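Local structure of restriction endonuclease S subunits (Thermoanaerobacter tengcongensis, 3OKG) at residues Asp42-Tyr53 and Glu71-Arg82. The protein is the specificity subunit of a type I methyltransferase, working with M polypeptides and probably binding the DNA sequence to be modified. Residues are numbered along the deposited sequence; the frame is centred on the assembly and turned at random.
Sequences DPTKNPSTYFVY and EILGQHAPSRAR. With SO4 (sulfate ion), chain I; SO4 (sulfate ion), chain D.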
ATOM      1  N   ASP A  42     -17.705 -25.730  29.685  1.00 25.56           N
ATOM      2  CA  ASP A  42     -18.939 -25.078  29.283  1.00 31.99           C
ATOM      3  C   ASP A  42     -19.210 -23.952  30.273  1.00 30.15           C
ATOM      4  O   ASP A  42     -19.628 -24.202  31.402  1.00 33.89           O
ATOM      5  CB  ASP A  42     -20.092 -26.093  29.277  1.00 30.59           C
ATOM      6  CG  ASP A  42     -21.390 -25.490  28.818  1.00 42.74           C
ATOM      7  OD1 ASP A  42     -21.509 -24.240  28.806  1.00 34.98           O
ATOM      8  OD2 ASP A  42     -22.301 -26.263  28.461  1.00 51.17           O
ATOM      9  N   PRO A  43     -18.939 -22.704  29.870  1.00 26.49           N
ATOM     10  CA  PRO A  43     -19.076 -21.606  30.840  1.00 28.35           C
ATOM     11  C   PRO A  43     -20.530 -21.411  31.285  1.00 26.02           C
ATOM     12  O   PRO A  43     -20.745 -20.759  32.312  1.00 28.08           O
ATOM     13  CB  PRO A  43     -18.620 -20.363  30.040  1.00 25.69           C
ATOM     14  CG  PRO A  43     -17.877 -20.934  28.807  1.00 29.48           C
ATOM     15  CD  PRO A  43     -18.566 -22.229  28.524  1.00 27.83           C
ATOM     16  N   THR A  44     -21.492 -21.936  30.517  1.00 30.43           N
ATOM     17  CA  THR A  44     -22.908 -21.788  30.861  1.00 34.36           C
ATOM     18  C   THR A  44     -23.228 -22.504  32.158  1.00 42.66           C
ATOM     19  O   THR A  44     -24.289 -22.294  32.728  1.00 35.77           O
ATOM     20  CB  THR A  44     -23.889 -22.298  29.762  1.00 39.60           C
ATOM     21  OG1 THR A  44     -23.845 -23.731  29.679  1.00 35.97           O
ATOM     22  CG2 THR A  44     -23.565 -21.679  28.403  1.00 36.08           C
ATOM     23  N   LYS A  45     -22.304 -23.342  32.621  1.00 39.18           N
ATOM     24  CA  LYS A  45     -22.490 -24.084  33.863  1.00 41.46           C
ATOM     25  C   LYS A  45     -22.167 -23.223  35.068  1.00 43.74           C
ATOM     26  O   LYS A  45     -22.474 -23.591  36.196  1.00 41.84           O
ATOM     27  CB  LYS A  45     -21.660 -25.373  33.868  1.00 43.01           C
ATOM     28  CG  LYS A  45     -22.190 -26.405  32.883  1.00 41.68           C
ATOM     29  CD  LYS A  45     -21.231 -27.574  32.668  1.00 74.99           C
ATOM     30  CE  LYS A  45     -21.214 -28.550  33.839  1.00 81.58           C
ATOM     31  NZ  LYS A  45     -20.489 -28.010  35.030  1.00 75.16           N
ATOM     32  N   ASN A  46     -21.553 -22.070  34.821  1.00 32.82           N
ATOM     33  CA  ASN A  46     -21.400 -21.047  35.839  1.00 32.21           C
ATOM     34  C   ASN A  46     -21.992 -19.768  35.262  1.00 32.46           C
ATOM     35  O   ASN A  46     -21.269 -18.867  34.836  1.00 29.10           O
ATOM     36  CB  ASN A  46     -19.931 -20.855  36.220  1.00 40.17           C
ATOM     37  CG  ASN A  46     -19.321 -22.096  36.847  1.00 54.37           C
ATOM     38  OD1 ASN A  46     -18.759 -22.938  36.152  1.00 45.55           O
ATOM     39  ND2 ASN A  46     -19.425 -22.211  38.169  1.00 48.26           N
ATOM     40  N   PRO A  47     -23.324 -19.708  35.212  1.00 28.69           N
ATOM     41  CA  PRO A  47     -24.072 -18.666  34.513  1.00 25.25           C
ATOM     42  C   PRO A  47     -23.758 -17.267  35.042  1.00 26.79           C
ATOM     43  O   PRO A  47     -23.845 -16.330  34.253  1.00 31.65           O
ATOM     44  CB  PRO A  47     -25.541 -19.038  34.806  1.00 38.72           C
ATOM     45  CG  PRO A  47     -25.460 -19.922  36.052  1.00 37.21           C
ATOM     46  CD  PRO A  47     -24.226 -20.720  35.798  1.00 41.10           C
ATOM     47  N   SER A  48     -23.397 -17.125  36.316  1.00 26.28           N
ATOM     48  CA  SER A  48     -23.156 -15.788  36.875  1.00 25.52           C
ATOM     49  C   SER A  48     -21.704 -15.407  36.875  1.00 39.54           C
ATOM     50  O   SER A  48     -21.332 -14.387  37.447  1.00 33.94           O
ATOM     51  CB  SER A  48     -23.666 -15.689  38.313  1.00 39.95           C
ATOM     52  OG  SER A  48     -25.071 -15.736  38.315  1.00 51.59           O
ATOM     53  N   THR A  49     -20.882 -16.231  36.242  1.00 30.73           N
ATOM     54  CA  THR A  49     -19.446 -16.022  36.274  1.00 30.97           C
ATOM     55  C   THR A  49     -18.956 -15.483  34.937  1.00 25.82           C
ATOM     56  O   THR A  49     -19.252 -16.044  33.902  1.00 28.35           O
ATOM     57  CB  THR A  49     -18.740 -17.319  36.612  1.00 32.11           C
ATOM     58  OG1 THR A  49     -19.159 -17.738  37.917  1.00 34.63           O
ATOM     59  CG2 THR A  49     -17.236 -17.118  36.623  1.00 32.18           C
ATOM     60  N   TYR A  50     -18.240 -14.363  34.968  1.00 31.33           N
ATOM     61  CA  TYR A  50     -17.697 -13.803  33.744  1.00 23.94           C
ATOM     62  C   TYR A  50     -16.522 -14.658  33.272  1.00 22.89           C
ATOM     63  O   TYR A  50     -15.763 -15.173  34.088  1.00 26.33           O
ATOM     64  CB  TYR A  50     -17.235 -12.361  33.983  1.00 26.42           C
ATOM     65  CG  TYR A  50     -18.368 -11.362  33.844  1.00 20.85           C
ATOM     66  CD1 TYR A  50     -18.807 -10.963  32.594  1.00 23.94           C
ATOM     67  CD2 TYR A  50     -19.014 -10.844  34.974  1.00 24.10           C
ATOM     68  CE1 TYR A  50     -19.865 -10.055  32.447  1.00 24.63           C
ATOM     69  CE2 TYR A  50     -20.079  -9.921  34.837  1.00 28.16           C
ATOM     70  CZ  TYR A  50     -20.486  -9.542  33.580  1.00 26.08           C
ATOM     71  OH  TYR A  50     -21.525  -8.654  33.424  1.00 25.71           O
ATOM     72  N   PHE A  51     -16.376 -14.803  31.963  1.00 23.48           N
ATOM     73  CA  PHE A  51     -15.136 -15.347  31.410  1.00 28.87           C
ATOM     74  C   PHE A  51     -14.730 -14.473  30.228  1.00 26.38           C
ATOM     75  O   PHE A  51     -15.551 -13.725  29.689  1.00 25.47           O
ATOM     76  CB  PHE A  51     -15.334 -16.799  30.950  1.00 23.52           C
ATOM     77  CG  PHE A  51     -16.207 -16.929  29.755  1.00 24.10           C
ATOM     78  CD1 PHE A  51     -15.661 -17.180  28.498  1.00 20.01           C
ATOM     79  CD2 PHE A  51     -17.580 -16.788  29.867  1.00 23.44           C
ATOM     80  CE1 PHE A  51     -16.466 -17.288  27.381  1.00 25.31           C
ATOM     81  CE2 PHE A  51     -18.399 -16.892  28.752  1.00 22.76           C
ATOM     82  CZ  PHE A  51     -17.852 -17.145  27.502  1.00 31.10           C
ATOM     83  N   VAL A  52     -13.466 -14.550  29.825  1.00 24.15           N
ATOM     84  CA  VAL A  52     -13.033 -13.783  28.664  1.00 17.97           C
ATOM     85  C   VAL A  52     -13.016 -14.696  27.447  1.00 20.22           C
ATOM     86  O   VAL A  52     -12.475 -15.810  27.521  1.00 20.04           O
ATOM     87  CB  VAL A  52     -11.640 -13.172  28.882  1.00 21.23           C
ATOM     88  CG1 VAL A  52     -11.239 -12.394  27.640  1.00 25.12           C
ATOM     89  CG2 VAL A  52     -11.647 -12.243  30.103  1.00 28.70           C
ATOM     90  N   TYR A  53     -13.631 -14.256  26.344  1.00 18.76           N
ATOM     91  CA  TYR A  53     -13.786 -15.096  25.159  1.00 19.76           C
ATOM     92  C   TYR A  53     -12.928 -14.574  24.020  1.00 25.63           C
ATOM     93  O   TYR A  53     -12.999 -13.392  23.679  1.00 25.41           O
ATOM     94  CB  TYR A  53     -15.240 -15.090  24.704  1.00 18.53           C
ATOM     95  CG  TYR A  53     -15.540 -15.998  23.554  1.00 22.30           C
ATOM     96  CD1 TYR A  53     -14.977 -17.268  23.484  1.00 20.89           C
ATOM     97  CD2 TYR A  53     -16.407 -15.607  22.558  1.00 31.07           C
ATOM     98  CE1 TYR A  53     -15.247 -18.103  22.415  1.00 17.12           C
ATOM     99  CE2 TYR A  53     -16.704 -16.450  21.495  1.00 28.62           C
ATOM    100  CZ  TYR A  53     -16.121 -17.699  21.444  1.00 24.68           C
ATOM    101  OH  TYR A  53     -16.417 -18.532  20.395  1.00 23.63           O
ATOM    102  N   GLU A  71     -15.365  -9.771  27.400  1.00 20.92           N
ATOM    103  CA  GLU A  71     -15.703 -10.413  28.650  1.00 22.94           C
ATOM    104  C   GLU A  71     -17.197 -10.694  28.617  1.00 30.73           C
ATOM    105  O   GLU A  71     -18.013  -9.798  28.379  1.00 26.79           O
ATOM    106  CB  GLU A  71     -15.287  -9.581  29.869  1.00 23.37           C
ATOM    107  CG  GLU A  71     -15.420 -10.354  31.170  1.00 30.16           C
ATOM    108  CD  GLU A  71     -14.427  -9.914  32.221  1.00 29.80           C
ATOM    109  OE1 GLU A  71     -13.724  -8.913  31.993  1.00 33.62           O
ATOM    110  OE2 GLU A  71     -14.347 -10.572  33.274  1.00 38.63           O
ATOM    111  N   ILE A  72     -17.545 -11.946  28.852  1.00 23.02           N
ATOM    112  CA  ILE A  72     -18.910 -12.406  28.685  1.00 22.54           C
ATOM    113  C   ILE A  72     -19.415 -13.136  29.923  1.00 26.87           C
ATOM    114  O   ILE A  72     -18.681 -13.859  30.588  1.00 21.06           O
ATOM    115  CB  ILE A  72     -19.015 -13.356  27.477  1.00 25.41           C
ATOM    116  CG1 ILE A  72     -18.578 -12.629  26.203  1.00 33.12           C
ATOM    117  CG2 ILE A  72     -20.433 -13.898  27.336  1.00 30.73           C
ATOM    118  CD1 ILE A  72     -18.387 -13.585  24.996  1.00 32.59           C
ATOM    119  N   LEU A  73     -20.690 -12.928  30.238  1.00 31.55           N
ATOM    120  CA  LEU A  73     -21.314 -13.640  31.338  1.00 29.30           C
ATOM    121  C   LEU A  73     -21.542 -15.100  30.926  1.00 19.72           C
ATOM    122  O   LEU A  73     -21.975 -15.369  29.810  1.00 25.77           O
ATOM    123  CB  LEU A  73     -22.645 -12.956  31.683  1.00 39.74           C
ATOM    124  CG  LEU A  73     -23.248 -13.202  33.064  1.00 32.60           C
ATOM    125  CD1 LEU A  73     -22.265 -12.938  34.169  1.00 24.67           C
ATOM    126  CD2 LEU A  73     -24.500 -12.337  33.233  1.00 34.07           C
ATOM    127  N   GLY A  74     -21.270 -16.045  31.826  1.00 26.38           N
ATOM    128  CA  GLY A  74     -21.370 -17.452  31.468  1.00 29.14           C
ATOM    129  C   GLY A  74     -22.718 -17.799  30.867  1.00 30.25           C
ATOM    130  O   GLY A  74     -22.823 -18.546  29.891  1.00 26.84           O
ATOM    131  N   GLN A  75     -23.771 -17.252  31.460  1.00 30.91           N
ATOM    132  CA  GLN A  75     -25.115 -17.450  30.938  1.00 27.49           C
ATOM    133  C   GLN A  75     -25.184 -17.209  29.438  1.00 29.30           C
ATOM    134  O   GLN A  75     -25.915 -17.882  28.719  1.00 31.61           O
ATOM    135  CB  GLN A  75     -26.081 -16.490  31.640  1.00 30.15           C
ATOM    136  CG  GLN A  75     -27.441 -16.465  31.006  1.00 45.08           C
ATOM    137  CD  GLN A  75     -28.386 -15.550  31.743  1.00 54.55           C
ATOM    138  OE1 GLN A  75     -28.030 -14.974  32.778  1.00 43.71           O
ATOM    139  NE2 GLN A  75     -29.600 -15.406  31.217  1.00 61.07           N
ATOM    140  N   HIS A  76     -24.407 -16.239  28.968  1.00 24.92           N
ATOM    141  CA  HIS A  76     -24.471 -15.827  27.584  1.00 25.46           C
ATOM    142  C   HIS A  76     -23.353 -16.368  26.688  1.00 29.46           C
ATOM    143  O   HIS A  76     -23.169 -15.886  25.564  1.00 26.00           O
ATOM    144  CB  HIS A  76     -24.453 -14.310  27.521  1.00 29.70           C
ATOM    145  CG  HIS A  76     -25.617 -13.677  28.206  1.00 45.56           C
ATOM    146  ND1 HIS A  76     -25.479 -12.642  29.104  1.00 45.70           N
ATOM    147  CD2 HIS A  76     -26.940 -13.951  28.142  1.00 47.54           C
ATOM    148  CE1 HIS A  76     -26.672 -12.291  29.550  1.00 55.49           C
ATOM    149  NE2 HIS A  76     -27.576 -13.071  28.983  1.00 57.79           N
ATOM    150  N   ALA A  77     -22.614 -17.351  27.178  1.00 33.78           N
ATOM    151  CA  ALA A  77     -21.580 -18.003  26.358  1.00 28.42           C
ATOM    152  C   ALA A  77     -22.122 -18.498  25.036  1.00 33.86           C
ATOM    153  O   ALA A  77     -23.047 -19.304  25.005  1.00 31.14           O
ATOM    154  CB  ALA A  77     -20.942 -19.184  27.111  1.00 25.85           C
ATOM    155  N   PRO A  78     -21.508 -18.046  23.934  1.00 31.88           N
ATOM    156  CA  PRO A  78     -21.756 -18.557  22.582  1.00 37.74           C
ATOM    157  C   PRO A  78     -21.531 -20.073  22.545  1.00 27.09           C
ATOM    158  O   PRO A  78     -20.824 -20.644  23.381  1.00 26.15           O
ATOM    159  CB  PRO A  78     -20.696 -17.846  21.736  1.00 32.35           C
ATOM    160  CG  PRO A  78     -20.265 -16.680  22.543  1.00 31.79           C
ATOM    161  CD  PRO A  78     -20.441 -17.035  23.972  1.00 34.83           C
ATOM    162  N   SER A  79     -22.151 -20.742  21.592  1.00 34.00           N
ATOM    163  CA  SER A  79     -22.053 -22.192  21.555  1.00 32.11           C
ATOM    164  C   SER A  79     -20.634 -22.660  21.266  1.00 27.91           C
ATOM    165  O   SER A  79     -20.247 -23.721  21.718  1.00 28.83           O
ATOM    166  CB  SER A  79     -23.011 -22.779  20.515  1.00 44.80           C
ATOM    167  OG  SER A  79     -22.735 -22.230  19.249  1.00 41.64           O
ATOM    168  N   ARG A  80     -19.854 -21.867  20.532  1.00 29.76           N
ATOM    169  CA  ARG A  80     -18.456 -22.231  20.231  1.00 29.56           C
ATOM    170  C   ARG A  80     -17.482 -21.949  21.367  1.00 25.14           C
ATOM    171  O   ARG A  80     -16.295 -22.296  21.300  1.00 27.08           O
ATOM    172  CB  ARG A  80     -17.980 -21.476  18.986  1.00 24.48           C
ATOM    173  CG  ARG A  80     -18.558 -22.013  17.691  1.00 33.77           C
ATOM    174  CD  ARG A  80     -18.153 -21.104  16.545  1.00 33.00           C
ATOM    175  NE  ARG A  80     -18.635 -21.620  15.277  1.00 43.74           N
ATOM    176  CZ  ARG A  80     -18.449 -21.006  14.115  1.00 76.21           C
ATOM    177  NH1 ARG A  80     -17.780 -19.857  14.078  1.00 59.97           N
ATOM    178  NH2 ARG A  80     -18.929 -21.537  12.996  1.00 45.68           N
ATOM    179  N   ALA A  81     -17.960 -21.291  22.410  1.00 26.63           N
ATOM    180  CA  ALA A  81     -17.068 -20.904  23.477  1.00 18.34           C
ATOM    181  C   ALA A  81     -16.804 -22.079  24.413  1.00 26.51           C
ATOM    182  O   ALA A  81     -17.437 -22.197  25.454  1.00 23.78           O
ATOM    183  CB  ALA A  81     -17.616 -19.670  24.244  1.00 26.13           C
ATOM    184  N   ARG A  82     -15.868 -22.961  24.049  1.00 20.62           N
ATOM    185  CA  ARG A  82     -15.707 -24.184  24.832  1.00 22.34           C
ATOM    186  C   ARG A  82     -14.274 -24.647  25.087  1.00 26.90           C
ATOM    187  O   ARG A  82     -14.065 -25.546  25.899  1.00 25.01           O
ATOM    188  CB  ARG A  82     -16.516 -25.338  24.215  1.00 28.32           C
ATOM    189  CG  ARG A  82     -18.020 -25.089  24.162  1.00 31.91           C
ATOM    190  CD  ARG A  82     -18.717 -25.219  25.521  1.00 26.04           C
ATOM    191  NE  ARG A  82     -20.170 -25.157  25.345  1.00 35.75           N
ATOM    192  CZ  ARG A  82     -20.868 -24.041  25.135  1.00 41.22           C
ATOM    193  NH1 ARG A  82     -20.264 -22.850  25.097  1.00 32.39           N
ATOM    194  NH2 ARG A  82     -22.183 -24.118  24.966  1.00 35.96           N
TER
HETATM  195  S   SO4 I 405     -22.149 -19.435  39.167  1.00 64.72           S
HETATM  196  O1  SO4 I 405     -21.900 -18.739  40.423  1.00 41.76           O
HETATM  197  O2  SO4 I 405     -21.417 -20.698  39.197  1.00 62.75           O
HETATM  198  O3  SO4 I 405     -23.575 -19.698  38.981  1.00 68.28           O
HETATM  199  O4  SO4 I 405     -21.698 -18.603  38.053  1.00 49.65           O
HETATM  200  S   SO4 D 400     -15.462 -17.764  15.519  1.00 37.95           S
HETATM  201  O1  SO4 D 400     -16.121 -18.887  16.162  1.00 35.53           O
HETATM  202  O2  SO4 D 400     -14.147 -17.575  16.138  1.00 39.62           O
HETATM  203  O3  SO4 D 400     -15.238 -18.066  14.109  1.00 38.50           O
HETATM  204  O4  SO4 D 400     -16.263 -16.565  15.673  1.00 61.44           O
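Phe51 and Ile72 form the hydrogen-bonded pair of a short antiparallel ladder, Phe51 N giving to Ile72 O at 2.8 Å and Ile72 N returning an almost straight bond (178°) to Phe51 O. Beyond the strands, Gly74 N meets Thr49 O from above its carbonyl plane, and Gln75 N reaches Pro47 O at 2.9 Å. Leu73 CD1 sits over the centre of the Tyr50 ring, 3.8 Å from its centroid, while Ala81 CB lies over a face of Tyr53. The Arg82 guanidinium, its chain bent at chi2 (-75°), stacks on the Asp42 carboxylate with the planes 14° apart; this salt bridge is long and no N-H points at the acid. Arg82 NH1 instead donates to Ala81 O at 2.9 Å and to Pro78 O, whereas Asp42 OD1 takes Thr44 N, in an Asx turn, and Thr44 OG1. A methionine in place of Arg82 would probably leave Asp42 without its stacked countercharge and cost both carbonyls their NH1 bonds. Within this specificity domain, strand 50-54 lies between strand 70-73, at one edge of the mixed sheet, and strand 113-115, where Ile113 touches both Phe51 and Ala81; strand 81-84 forms the far edge.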